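Local coordinates for fructose-2,6-bisphosphatase TIGAR B (PDB 3E9D), which probably hydrolyses fructose 2,6-bisphosphate to fructose 6-phosphate and phosphate, lowering the level of this activator of glycolysis and favouring the pentose phosphate pathway, at residues M180-G184 against A185-I189; N58-R61 against A62-A66; Q127-T130 against R131-F135; Q38-A41 against A42-L46; L166-D169 against G170-V174. All blocks are in the same frame, centred on the assembly; numbering follows the deposited sequence.

Interaction 1: M180-G184 against A185-I189. With PO4 (phosphate ion), chain C.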
loop_
_atom_site.group_PDB
_atom_site.type_symbol
_atom_site.label_atom_id
_atom_site.label_comp_id
_atom_site.label_asym_id
_atom_site.label_seq_id
_atom_site.Cartn_x
_atom_site.Cartn_y
_atom_site.Cartn_z
ATOM N N MET A 180 5.480 -2.408 1.034
ATOM C CA MET A 180 5.127 -1.003 1.139
ATOM C C MET A 180 4.226 -0.904 2.361
ATOM O O MET A 180 3.238 -1.623 2.453
ATOM C CB MET A 180 4.409 -0.534 -0.145
ATOM C CG MET A 180 3.739 0.853 -0.078
ATOM S SD MET A 180 2.726 1.201 -1.578
ATOM C CE MET A 180 1.416 2.145 -0.813
ATOM N N VAL A 181 4.566 -0.018 3.302
ATOM C CA VAL A 181 3.741 0.164 4.508
ATOM C C VAL A 181 3.254 1.611 4.537
ATOM O O VAL A 181 4.058 2.537 4.511
ATOM C CB VAL A 181 4.478 -0.263 5.816
ATOM C CG1 VAL A 181 3.552 -0.125 7.045
ATOM C CG2 VAL A 181 4.937 -1.729 5.698
ATOM N N SER A 182 1.937 1.786 4.582
ATOM C CA SER A 182 1.323 3.088 4.384
ATOM C C SER A 182 -0.007 3.237 5.158
ATOM O O SER A 182 -0.186 2.668 6.247
ATOM C CB SER A 182 1.143 3.356 2.864
ATOM O OG SER A 182 0.741 4.699 2.586
ATOM N N HIS A 183 -0.925 4.008 4.583
ATOM C CA HIS A 183 -2.074 4.515 5.301
ATOM C C HIS A 183 -3.365 4.283 4.504
ATOM O O HIS A 183 -3.320 4.162 3.280
ATOM C CB HIS A 183 -1.867 6.002 5.565
ATOM C CG HIS A 183 -0.601 6.294 6.299
ATOM N ND1 HIS A 183 -0.543 6.349 7.672
ATOM C CD2 HIS A 183 0.661 6.503 5.856
ATOM C CE1 HIS A 183 0.702 6.589 8.045
ATOM N NE2 HIS A 183 1.450 6.690 6.959
ATOM N N GLY A 184 -4.494 4.247 5.209
ATOM C CA GLY A 184 -5.751 3.790 4.647
ATOM C C GLY A 184 -6.249 4.593 3.462
ATOM O O GLY A 184 -6.547 4.026 2.416
ATOM N N ALA A 185 -6.345 5.908 3.621
ATOM C CA ALA A 185 -6.854 6.744 2.540
ATOM C C ALA A 185 -5.898 6.715 1.353
ATOM O O ALA A 185 -6.328 6.525 0.214
ATOM C CB ALA A 185 -7.132 8.166 3.008
ATOM N N PHE A 186 -4.599 6.863 1.626
ATOM C CA PHE A 186 -3.588 6.760 0.559
ATOM C C PHE A 186 -3.650 5.434 -0.222
ATOM O O PHE A 186 -3.620 5.428 -1.467
ATOM C CB PHE A 186 -2.185 6.928 1.139
ATOM C CG PHE A 186 -1.106 6.908 0.101
ATOM C CD1 PHE A 186 -0.725 8.085 -0.540
ATOM C CD2 PHE A 186 -0.457 5.708 -0.233
ATOM C CE1 PHE A 186 0.299 8.076 -1.508
ATOM C CE2 PHE A 186 0.547 5.691 -1.200
ATOM C CZ PHE A 186 0.931 6.880 -1.835
ATOM N N ILE A 187 -3.720 4.317 0.505
ATOM C CA ILE A 187 -3.765 3.004 -0.115
ATOM C C ILE A 187 -5.034 2.838 -0.947
ATOM O O ILE A 187 -4.984 2.286 -2.042
ATOM C CB ILE A 187 -3.615 1.833 0.945
ATOM C CG1 ILE A 187 -2.165 1.765 1.475
ATOM C CG2 ILE A 187 -4.028 0.499 0.352
ATOM C CD1 ILE A 187 -2.021 1.013 2.840
ATOM N N ARG A 188 -6.165 3.315 -0.426
ATOM C CA ARG A 188 -7.423 3.202 -1.148
ATOM C C ARG A 188 -7.345 3.938 -2.471
ATOM O O ARG A 188 -7.725 3.395 -3.513
ATOM C CB ARG A 188 -8.596 3.749 -0.329
ATOM C CG ARG A 188 -9.936 3.204 -0.824
ATOM C CD ARG A 188 -11.053 3.552 0.162
ATOM N NE ARG A 188 -12.308 2.908 -0.228
ATOM C CZ ARG A 188 -13.490 3.177 0.325
ATOM N NH1 ARG A 188 -13.575 4.088 1.287
ATOM N NH2 ARG A 188 -14.585 2.539 -0.093
ATOM N N ILE A 189 -6.842 5.170 -2.415
ATOM C CA ILE A 189 -6.673 5.976 -3.614
ATOM C C ILE A 189 -5.701 5.298 -4.593
ATOM O O ILE A 189 -5.950 5.268 -5.807
ATOM C CB ILE A 189 -6.277 7.438 -3.256
ATOM C CG1 ILE A 189 -7.483 8.130 -2.588
ATOM C CG2 ILE A 189 -5.825 8.222 -4.523
ATOM C CD1 ILE A 189 -7.126 9.382 -1.722
HETATM P P PO4 C . -4.424 6.179 8.721
HETATM O O1 PO4 C . -3.082 6.846 8.886
HETATM O O2 PO4 C . -4.348 4.914 7.897
HETATM O O3 PO4 C . -4.990 5.794 10.068
HETATM O O4 PO4 C . -5.403 7.144 8.089
#
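The terminal methyl of M180 meets the edge of the F186 ring, its CE lying 3.7 Å from F186 CE2 and near the ring plane. The M180 chain leaves the strand with CG anti to the backbone N (chi1 169°) and bends only at its last torsion, which swings the methyl toward the ring; a flexible thioether suits such a fitted end. I187 lays its CG1 branch against S182, with S182 CB 3.9 Å from I187 CG1, and the same side chain touches I8 and R10 of strand 2-10.

This is the turn from strand 177-182 into helix 184-197 in the histidine phosphatase fold, where H183 occupies the N-cap position at the C-terminal end of a central strand. H183 is inferred to stabilise the transition state, and its ring meets that of H11, the phosphohistidine residue.

Two backbone bonds start the helix: I187 N gives its hydrogen to H183 O at 2.8 Å, and R188 N to G184 O at 3.0 Å. S182 OG comes obliquely to the F186 ring, 3.2 Å from F186 CD2, and is hydrogen-bonded to L87 O.

The phosphate ion, probably from the crystallisation liquor, is held by two groups here. H183 ND1 donates to phosphate O1, at the ring edge, over 2.9 Å, while NE2 of the same ring bonds S57 OG, fixing the imidazole from both nitrogens. G184 N points almost straight (174°) at phosphate O2 over 2.8 Å; this amide is in the first turn of the helix, whose N-terminal end probably favours the anion. E89 takes the next two amides, A185 N and F186 N.

Interaction 2: N58-R61 against A62-A66; sequences NLQR and AIQTA. With PO4 (phosphate ion), chain C.
R61 O is gripped by both polar groups of T65: the hydroxyl OG1 donates to it over 2.8 Å, and the amide N adds a weak bond. The threonine can reach back because OG1 stands beside its own backbone N (chi1 -60°), on the side of the preceding turn. That same hydroxyl receives G12 N, so T65 links the helix backbone to the segment that follows the catalytic H11.

L59 O, at the N-cap position, also has two donors, here two backbone amides: I63 N binds L59 O at 3.0 Å in an almost straight bond, and A62 N adds a weak one. I63 folds its CD1 methyl back over the turn, 3.4 Å from N58 O, a branched apolar chain closing over the start of helix 60-71.

Q64 CG lies 3.3 Å from Q60 O, and its amide passes the Q60 side chain with Q64 OE1 3.5 Å from Q60 CG. Q64 OE1 is committed to L31 N, and an alanine here would probably leave that amide without its acceptor and uncover Q60 CG on that side.

R61 is the phosphate-binding side chain here. Its CG takes the place between backbone N and carbonyl carbon (chi1 58°), and the extended chain beyond sends the guanidinium to the phosphate. R61 NE and NH2 both reach phosphate O1 at 2.9 Å, edge-on, while NH2 also bonds G24 O. With H183 on the same oxygen, the pocket gathers donors and positive charge that probably offset the charge of a bound phosphate, as in other histidine phosphatases.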
loop_
_atom_site.group_PDB
_atom_site.type_symbol
_atom_site.label_atom_id
_atom_site.label_comp_id
_atom_site.label_asym_id
_atom_site.label_seq_id
_atom_site.Cartn_x
_atom_site.Cartn_y
_atom_site.Cartn_z
ATOM N N ASN A 58 7.031 8.223 6.218
ATOM C CA ASN A 58 7.773 8.917 7.260
ATOM C C ASN A 58 7.040 8.963 8.618
ATOM O O ASN A 58 7.590 9.480 9.583
ATOM C CB ASN A 58 8.010 10.376 6.784
ATOM C CG ASN A 58 6.699 11.104 6.503
ATOM O OD1 ASN A 58 5.917 10.671 5.667
ATOM N ND2 ASN A 58 6.443 12.202 7.218
ATOM N N LEU A 59 5.802 8.464 8.690
ATOM C CA LEU A 59 4.967 8.601 9.901
ATOM C C LEU A 59 5.190 7.437 10.878
ATOM O O LEU A 59 5.308 6.298 10.457
ATOM C CB LEU A 59 3.474 8.747 9.533
ATOM C CG LEU A 59 3.156 9.994 8.673
ATOM C CD1 LEU A 59 1.721 9.956 8.109
ATOM C CD2 LEU A 59 3.403 11.258 9.478
ATOM N N GLN A 60 5.285 7.763 12.169
ATOM C CA GLN A 60 5.685 6.805 13.203
ATOM C C GLN A 60 4.844 5.520 13.183
ATOM O O GLN A 60 5.401 4.420 13.258
ATOM C CB GLN A 60 5.635 7.455 14.595
ATOM C CG GLN A 60 5.939 6.475 15.719
ATOM C CD GLN A 60 5.944 7.091 17.109
ATOM O OE1 GLN A 60 5.253 8.083 17.388
ATOM N NE2 GLN A 60 6.720 6.487 18.000
ATOM N N ARG A 61 3.519 5.656 13.072
ATOM C CA ARG A 61 2.628 4.482 13.103
ATOM C C ARG A 61 2.985 3.462 12.012
ATOM O O ARG A 61 2.878 2.255 12.229
ATOM C CB ARG A 61 1.137 4.881 13.040
ATOM C CG ARG A 61 0.706 5.714 11.810
ATOM C CD ARG A 61 -0.596 6.467 12.129
ATOM N NE ARG A 61 -1.158 7.208 10.995
ATOM C CZ ARG A 61 -0.893 8.489 10.725
ATOM N NH1 ARG A 61 -0.057 9.171 11.497
ATOM N NH2 ARG A 61 -1.475 9.092 9.691
ATOM N N ALA A 62 3.408 3.968 10.851
ATOM C CA ALA A 62 3.798 3.137 9.704
ATOM C C ALA A 62 5.208 2.556 9.882
ATOM O O ALA A 62 5.445 1.340 9.666
ATOM C CB ALA A 62 3.703 3.969 8.390
ATOM N N ILE A 63 6.149 3.418 10.285
ATOM C CA ILE A 63 7.504 2.958 10.607
ATOM C C ILE A 63 7.515 1.809 11.637
ATOM O O ILE A 63 8.202 0.808 11.440
ATOM C CB ILE A 63 8.407 4.114 11.102
ATOM C CG1 ILE A 63 8.578 5.141 9.961
ATOM C CG2 ILE A 63 9.783 3.560 11.594
ATOM C CD1 ILE A 63 9.057 6.490 10.403
ATOM N N GLN A 64 6.765 1.967 12.725
ATOM C CA GLN A 64 6.671 0.908 13.752
ATOM C C GLN A 64 6.117 -0.411 13.210
ATOM O O GLN A 64 6.587 -1.483 13.573
ATOM C CB GLN A 64 5.788 1.367 14.894
ATOM C CG GLN A 64 6.375 2.456 15.740
ATOM C CD GLN A 64 5.410 2.849 16.828
ATOM O OE1 GLN A 64 4.392 3.490 16.571
ATOM N NE2 GLN A 64 5.711 2.436 18.058
ATOM N N THR A 65 5.108 -0.314 12.347
ATOM C CA THR A 65 4.499 -1.480 11.733
ATOM C C THR A 65 5.507 -2.183 10.839
ATOM O O THR A 65 5.689 -3.409 10.927
ATOM C CB THR A 65 3.231 -1.089 10.938
ATOM O OG1 THR A 65 2.295 -0.496 11.841
ATOM C CG2 THR A 65 2.580 -2.327 10.248
ATOM N N ALA A 66 6.207 -1.397 10.016
ATOM C CA ALA A 66 7.244 -1.959 9.152
ATOM C C ALA A 66 8.353 -2.623 9.975
ATOM O O ALA A 66 8.842 -3.707 9.611
ATOM C CB ALA A 66 7.815 -0.892 8.236
HETATM P P PO4 C . -4.424 6.179 8.721
HETATM O O1 PO4 C . -3.082 6.846 8.886
HETATM O O2 PO4 C . -4.348 4.914 7.897
HETATM O O3 PO4 C . -4.990 5.794 10.068
HETATM O O4 PO4 C . -5.403 7.144 8.089
#

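Interaction 3: Q127-T130 against R131-F135; sequences QVKT and RFKMF
K133 lays its CE methylene against the aliphatic stem of K129, with K133 CE 3.7 Å from K129 CD one helical turn earlier. Their ammonium groups stay apart, K129 NZ to K133 NZ 5.7 Å. K129 turns aside at its third torsion (chi3 -68°) and pairs with D197 in a salt bridge, which probably eases the like charge; long lysine chains suit this partly exposed surface, apolar along the stem and charged at the end. K133 NZ is served by water: one molecule donates to T130 OG1 at 2.8 Å and accepts from K133 NZ at 2.9 Å. T130 OG1, close to its own backbone N, is also hydrogen-bonded to E126 O.

M134 curls back over the same turn, its CG 3.3 Å from T130 O and its sulfur beside the T130 methyl. R131 takes the inner side. It bends at CD, so that NH2 sits 4.1 Å from V128 CG1, approaching the valine's methyls at a slant. Its polar atoms look elsewhere: NE pairs with E123 in a salt bridge, and NH1 bonds R88 O.

Four successive backbone bonds, R131 N to Q127 O through M134 N to T130 O, hold the turns together. The i to i+4 pattern is that of an alpha-helix packed on its neighbour: V128 and R131 touch F186, F132 touches S190 and K133 touches H193 of helix 184-197, in the histidine phosphatase fold.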
loop_
_atom_site.group_PDB
_atom_site.type_symbol
_atom_site.label_atom_id
_atom_site.label_comp_id
_atom_site.label_asym_id
_atom_site.label_seq_id
_atom_site.Cartn_x
_atom_site.Cartn_y
_atom_site.Cartn_z
ATOM N N GLN A 127 -4.329 15.215 -5.700
ATOM C CA GLN A 127 -3.037 15.474 -5.070
ATOM C C GLN A 127 -2.460 14.203 -4.435
ATOM O O GLN A 127 -1.293 13.902 -4.599
ATOM C CB GLN A 127 -3.164 16.590 -4.019
ATOM C CG GLN A 127 -3.264 17.985 -4.630
ATOM C CD GLN A 127 -3.455 19.077 -3.570
ATOM O OE1 GLN A 127 -4.332 18.987 -2.712
ATOM N NE2 GLN A 127 -2.622 20.110 -3.636
ATOM N N VAL A 128 -3.284 13.455 -3.716
ATOM C CA VAL A 128 -2.841 12.164 -3.178
ATOM C C VAL A 128 -2.427 11.203 -4.308
ATOM O O VAL A 128 -1.382 10.553 -4.235
ATOM C CB VAL A 128 -3.910 11.515 -2.260
ATOM C CG1 VAL A 128 -3.383 10.179 -1.697
ATOM C CG2 VAL A 128 -4.284 12.448 -1.144
ATOM N N LYS A 129 -3.245 11.111 -5.353
ATOM C CA LYS A 129 -2.938 10.227 -6.480
ATOM C C LYS A 129 -1.636 10.606 -7.202
ATOM O O LYS A 129 -0.849 9.726 -7.591
ATOM C CB LYS A 129 -4.103 10.197 -7.471
ATOM C CG LYS A 129 -3.940 9.149 -8.576
ATOM C CD LYS A 129 -4.952 9.371 -9.721
ATOM C CE LYS A 129 -6.371 9.085 -9.280
ATOM N NZ LYS A 129 -7.337 9.136 -10.437
ATOM N N THR A 130 -1.420 11.913 -7.395
ATOM C CA THR A 130 -0.152 12.395 -7.932
ATOM C C THR A 130 1.050 11.914 -7.101
ATOM O O THR A 130 2.061 11.504 -7.665
ATOM C CB THR A 130 -0.169 13.934 -8.066
ATOM O OG1 THR A 130 -1.175 14.286 -9.029
ATOM C CG2 THR A 130 1.185 14.488 -8.504
ATOM N N ARG A 131 0.927 11.940 -5.771
ATOM C CA ARG A 131 1.988 11.407 -4.897
ATOM C C ARG A 131 2.272 9.919 -5.139
ATOM O O ARG A 131 3.438 9.500 -5.220
ATOM C CB ARG A 131 1.659 11.643 -3.415
ATOM C CG ARG A 131 1.776 13.113 -2.996
ATOM C CD ARG A 131 1.932 13.232 -1.485
ATOM N NE ARG A 131 0.689 13.044 -0.715
ATOM C CZ ARG A 131 0.432 11.996 0.068
ATOM N NH1 ARG A 131 1.299 10.988 0.170
ATOM N NH2 ARG A 131 -0.686 11.962 0.775
ATOM N N PHE A 132 1.208 9.125 -5.255
ATOM C CA PHE A 132 1.361 7.706 -5.581
ATOM C C PHE A 132 2.012 7.501 -6.957
ATOM O O PHE A 132 2.894 6.648 -7.097
ATOM C CB PHE A 132 0.039 6.941 -5.490
ATOM C CG PHE A 132 0.179 5.459 -5.775
ATOM C CD1 PHE A 132 0.969 4.654 -4.956
ATOM C CD2 PHE A 132 -0.473 4.878 -6.858
ATOM C CE1 PHE A 132 1.116 3.289 -5.203
ATOM C CE2 PHE A 132 -0.362 3.507 -7.115
ATOM C CZ PHE A 132 0.434 2.706 -6.288
ATOM N N LYS A 133 1.593 8.289 -7.947
ATOM C CA LYS A 133 2.200 8.242 -9.293
ATOM C C LYS A 133 3.698 8.543 -9.239
ATOM O O LYS A 133 4.497 7.892 -9.924
ATOM C CB LYS A 133 1.525 9.223 -10.258
ATOM C CG LYS A 133 0.114 8.825 -10.725
ATOM C CD LYS A 133 -0.401 9.856 -11.737
ATOM C CE LYS A 133 -1.916 9.888 -11.812
ATOM N NZ LYS A 133 -2.395 11.177 -12.458
ATOM N N MET A 134 4.075 9.534 -8.425
ATOM C CA MET A 134 5.489 9.871 -8.229
ATOM C C MET A 134 6.224 8.741 -7.511
ATOM O O MET A 134 7.376 8.411 -7.835
ATOM C CB MET A 134 5.643 11.181 -7.448
ATOM C CG MET A 134 5.136 12.420 -8.199
ATOM S SD MET A 134 5.051 13.870 -7.084
ATOM C CE MET A 134 6.784 14.026 -6.587
ATOM N N PHE A 135 5.550 8.150 -6.536
ATOM C CA PHE A 135 6.116 7.008 -5.838
ATOM C C PHE A 135 6.358 5.845 -6.800
ATOM O O PHE A 135 7.420 5.217 -6.754
ATOM C CB PHE A 135 5.234 6.532 -4.656
ATOM C CG PHE A 135 5.719 5.225 -4.059
ATOM C CD1 PHE A 135 6.844 5.201 -3.237
ATOM C CD2 PHE A 135 5.094 4.021 -4.366
ATOM C CE1 PHE A 135 7.333 3.985 -2.704
ATOM C CE2 PHE A 135 5.576 2.811 -3.831
ATOM C CZ PHE A 135 6.709 2.814 -3.002
HETATM O O HOH W 1 -5.795 11.021 -12.684
HETATM O O HOH W 2 -3.227 12.730 -10.181
HETATM O O HOH W 3 -0.200 13.670 -11.657
#

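Interaction 4: Q38-A41 against A42-L46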
loop_
_atom_site.group_PDB
_atom_site.type_symbol
_atom_site.label_atom_id
_atom_site.label_comp_id
_atom_site.label_asym_id
_atom_site.label_seq_id
_atom_site.Cartn_x
_atom_site.Cartn_y
_atom_site.Cartn_z
ATOM N N GLN A 38 -1.486 -6.312 16.152
ATOM C CA GLN A 38 -1.876 -6.538 14.760
ATOM C C GLN A 38 -0.635 -6.607 13.870
ATOM O O GLN A 38 -0.572 -7.440 12.969
ATOM C CB GLN A 38 -2.827 -5.459 14.254
ATOM C CG GLN A 38 -4.153 -5.369 15.004
ATOM C CD GLN A 38 -4.934 -4.140 14.559
ATOM O OE1 GLN A 38 -4.348 -3.121 14.187
ATOM N NE2 GLN A 38 -6.247 -4.235 14.582
ATOM N N ALA A 39 0.349 -5.746 14.153
ATOM C CA ALA A 39 1.605 -5.689 13.382
ATOM C C ALA A 39 2.389 -6.980 13.524
ATOM O O ALA A 39 2.947 -7.481 12.549
ATOM C CB ALA A 39 2.468 -4.489 13.810
ATOM N N ALA A 40 2.439 -7.516 14.744
ATOM C CA ALA A 40 3.124 -8.787 15.003
ATOM C C ALA A 40 2.457 -9.959 14.268
ATOM O O ALA A 40 3.146 -10.837 13.708
ATOM C CB ALA A 40 3.204 -9.051 16.513
ATOM N N ALA A 41 1.125 -9.947 14.240
ATOM C CA ALA A 41 0.351 -10.960 13.529
ATOM C C ALA A 41 0.591 -10.875 12.024
ATOM O O ALA A 41 0.711 -11.908 11.358
ATOM C CB ALA A 41 -1.178 -10.841 13.858
ATOM N N ALA A 42 0.675 -9.653 11.489
ATOM C CA ALA A 42 1.010 -9.483 10.072
ATOM C C ALA A 42 2.452 -9.927 9.830
ATOM O O ALA A 42 2.740 -10.528 8.803
ATOM C CB ALA A 42 0.800 -8.015 9.595
ATOM N N GLY A 43 3.345 -9.646 10.773
ATOM C CA GLY A 43 4.754 -10.054 10.628
ATOM C C GLY A 43 4.925 -11.568 10.605
ATOM O O GLY A 43 5.671 -12.113 9.773
ATOM N N ARG A 44 4.244 -12.245 11.531
ATOM C CA ARG A 44 4.159 -13.716 11.521
ATOM C C ARG A 44 3.549 -14.270 10.212
ATOM O O ARG A 44 4.022 -15.247 9.669
ATOM C CB ARG A 44 3.335 -14.196 12.710
ATOM C CG ARG A 44 4.056 -14.014 14.039
ATOM C CD ARG A 44 3.368 -14.819 15.157
ATOM N NE ARG A 44 2.017 -14.317 15.431
ATOM C CZ ARG A 44 1.734 -13.313 16.251
ATOM N NH1 ARG A 44 2.695 -12.662 16.902
ATOM N NH2 ARG A 44 0.471 -12.971 16.434
ATOM N N TYR A 45 2.504 -13.623 9.710
ATOM C CA TYR A 45 1.865 -14.067 8.467
ATOM C C TYR A 45 2.819 -13.991 7.263
ATOM O O TYR A 45 2.846 -14.899 6.435
ATOM C CB TYR A 45 0.583 -13.278 8.242
ATOM C CG TYR A 45 -0.209 -13.675 7.015
ATOM C CD1 TYR A 45 -1.018 -14.812 7.026
ATOM C CD2 TYR A 45 -0.177 -12.884 5.850
ATOM C CE1 TYR A 45 -1.739 -15.186 5.899
ATOM C CE2 TYR A 45 -0.901 -13.243 4.720
ATOM C CZ TYR A 45 -1.679 -14.394 4.757
ATOM O OH TYR A 45 -2.421 -14.742 3.662
ATOM N N LEU A 46 3.644 -12.945 7.222
ATOM C CA LEU A 46 4.545 -12.700 6.100
ATOM C C LEU A 46 5.975 -13.208 6.332
ATOM O O LEU A 46 6.864 -12.911 5.535
ATOM C CB LEU A 46 4.583 -11.190 5.799
ATOM C CG LEU A 46 3.255 -10.496 5.468
ATOM C CD1 LEU A 46 3.426 -8.949 5.489
ATOM C CD2 LEU A 46 2.683 -11.040 4.131
#
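R44 folds its guanidinium back over the preceding turn, near A40 and A41, in the last turns of helix 33-45 of the histidine phosphatase fold. The conformation follows from two torsions. CG lies beside the backbone N (chi1 -71°), which brings R44 CG to 3.3 Å from A40 O, and a second bend at chi3 (-65°) lays the planar group over the helix surface. One face of the guanidinium then looks down on A40 O and A41 CA, and the nitrogens spread over the methyls, with R44 NH1 3.7 Å from A40 CB. No hydrogen bond links the guanidinium to A40 O; the contact is a flat cation resting on the backbone and on small side chains. The short alanine side chains leave the guanidinium close to the backbone.

A39 and A40 meet I68 of helix 60-71, and their short methyls are consistent with close approach of the two helices. G43 has no side chain at all; a CB there would lie 3.4 Å from both A39 O and A40 O.

The Y45 ring swings away from this turn: CG is anti to the backbone N, and OH finds R246, while only CB stays over A41 O. Q38 directs its amide away from A42-L46 to the loop after the catalytic H11, where OE1 accepts E13 N.

Backbone bonds tie every pair four residues apart from Q38-A42 to A41-Y45. The straightest is R44 N to A40 O, 2.8 Å long with an angle of 172° at the hydrogen.

Interaction 5: L166-D169 against G170-V174; sequences LADD and GAQNV
A water-bridged side-chain contact between D168 and Q172 closes over a run of turns, in the loop that leads from helix 125-146 to strand 177-182. Q172 CG lies 3.7 Å from D168 OD2; the two side chains meet at about a right angle. Q172 is kinked at its second torsion (chi2 94°), which folds its amide back over D168 O instead of letting it run outward. There the amide nitrogen has two uses: NE2 bonds V162 O and gives a weak bond to a water. That water also donates to D168 OD1 at 2.8 Å and to D169 OD1 at 2.7 Å, so a single molecule joins two acids that would otherwise probably repel. An alanine in place of Q172 would probably leave V162 O without this donor and remove the weak third bond to the water.

D169 is buried. Its OD1 is met by L166 N at 3.1 Å from above the carboxylate plane, and OD2 forms a salt bridge with R246, a charged partner that suits a buried aspartate.

The backbone does the bending through successive beta turns: type I from L166 to D169, type II from D168 to A171, type I again from A171 to V174. A171 N returns to D168 O over 2.9 Å, and G170, with its positive phi (77°), takes the third position of the type II turn, a classic place for glycine in that motif.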
loop_
_atom_site.group_PDB
_atom_site.type_symbol
_atom_site.label_atom_id
_atom_site.label_comp_id
_atom_site.label_asym_id
_atom_site.label_seq_id
_atom_site.Cartn_x
_atom_site.Cartn_y
_atom_site.Cartn_z
ATOM N N LEU A 166 -3.017 -18.249 0.803
ATOM C CA LEU A 166 -1.791 -18.307 1.598
ATOM C C LEU A 166 -0.971 -17.027 1.416
ATOM O O LEU A 166 -1.186 -16.282 0.465
ATOM C CB LEU A 166 -0.940 -19.522 1.215
ATOM C CG LEU A 166 -1.637 -20.888 1.216
ATOM C CD1 LEU A 166 -0.678 -21.975 0.744
ATOM C CD2 LEU A 166 -2.230 -21.202 2.594
ATOM N N ALA A 167 -0.035 -16.794 2.334
ATOM C CA ALA A 167 0.756 -15.562 2.350
ATOM C C ALA A 167 1.571 -15.339 1.070
ATOM O O ALA A 167 1.827 -14.205 0.713
ATOM C CB ALA A 167 1.648 -15.497 3.591
ATOM N N ASP A 168 1.968 -16.417 0.395
ATOM C CA ASP A 168 2.742 -16.288 -0.843
ATOM C C ASP A 168 1.908 -16.264 -2.141
ATOM O O ASP A 168 2.487 -16.327 -3.229
ATOM C CB ASP A 168 3.874 -17.344 -0.925
ATOM C CG ASP A 168 3.355 -18.784 -1.042
ATOM O OD1 ASP A 168 2.149 -19.051 -0.796
ATOM O OD2 ASP A 168 4.176 -19.667 -1.390
ATOM N N ASP A 169 0.579 -16.155 -2.034
ATOM C CA ASP A 169 -0.277 -16.105 -3.234
ATOM C C ASP A 169 0.268 -15.142 -4.297
ATOM O O ASP A 169 0.564 -13.973 -4.014
ATOM C CB ASP A 169 -1.724 -15.712 -2.904
ATOM C CG ASP A 169 -2.518 -16.830 -2.205
ATOM O OD1 ASP A 169 -2.077 -18.007 -2.168
ATOM O OD2 ASP A 169 -3.592 -16.512 -1.666
ATOM N N GLY A 170 0.400 -15.648 -5.520
ATOM C CA GLY A 170 0.789 -14.831 -6.670
ATOM C C GLY A 170 2.266 -14.501 -6.729
ATOM O O GLY A 170 2.726 -13.866 -7.681
ATOM N N ALA A 171 3.022 -14.919 -5.719
ATOM C CA ALA A 171 4.443 -14.567 -5.662
ATOM C C ALA A 171 5.345 -15.796 -5.570
ATOM O O ALA A 171 6.556 -15.670 -5.362
ATOM C CB ALA A 171 4.717 -13.585 -4.509
ATOM N N GLN A 172 4.767 -16.974 -5.779
ATOM C CA GLN A 172 5.489 -18.235 -5.594
ATOM C C GLN A 172 6.796 -18.291 -6.405
ATOM O O GLN A 172 7.821 -18.713 -5.889
ATOM C CB GLN A 172 4.606 -19.455 -5.908
ATOM C CG GLN A 172 3.384 -19.618 -4.993
ATOM C CD GLN A 172 2.123 -18.980 -5.567
ATOM O OE1 GLN A 172 2.189 -18.120 -6.451
ATOM N NE2 GLN A 172 0.966 -19.392 -5.050
ATOM N N ASN A 173 6.765 -17.843 -7.652
ATOM C CA ASN A 173 7.996 -17.770 -8.442
ATOM C C ASN A 173 8.362 -16.332 -8.826
ATOM O O ASN A 173 8.836 -16.055 -9.922
ATOM C CB ASN A 173 7.898 -18.713 -9.648
ATOM C CG ASN A 173 7.619 -20.157 -9.219
ATOM O OD1 ASN A 173 8.478 -20.823 -8.621
ATOM N ND2 ASN A 173 6.395 -20.631 -9.483
ATOM N N VAL A 174 8.132 -15.407 -7.897
ATOM C CA VAL A 174 8.503 -14.010 -8.109
ATOM C C VAL A 174 9.484 -13.628 -6.990
ATOM O O VAL A 174 9.066 -13.187 -5.926
ATOM C CB VAL A 174 7.252 -13.095 -8.152
ATOM C CG1 VAL A 174 7.633 -11.645 -8.448
ATOM C CG2 VAL A 174 6.241 -13.606 -9.196
HETATM O O HOH W 4 0.011 -19.689 -2.468
#

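In the fold
Interactions 1 and 2 form the phosphate site together: their centres are 12 Å apart, and both reach O1 of the phosphate, completed by R10 and N17, with H183 ND1 3.5 Å from R61 NE. Interaction 3 packs on interaction 1 through F186, R131 NH1 lying 3.5 Å from F186 CE1 and V128 CG1 3.6 Å from F186 CD1. On another side, interaction 4 touches interaction 2 lightly, T65 CG2 to A39 CB at 4.2 Å. It also meets interaction 5, Y45 O to A167 CB at 3.1 Å, and both supply a partner to R246. The centres of interactions 4 and 5 each lie about 27 Å from that of interaction 3, the largest separations here.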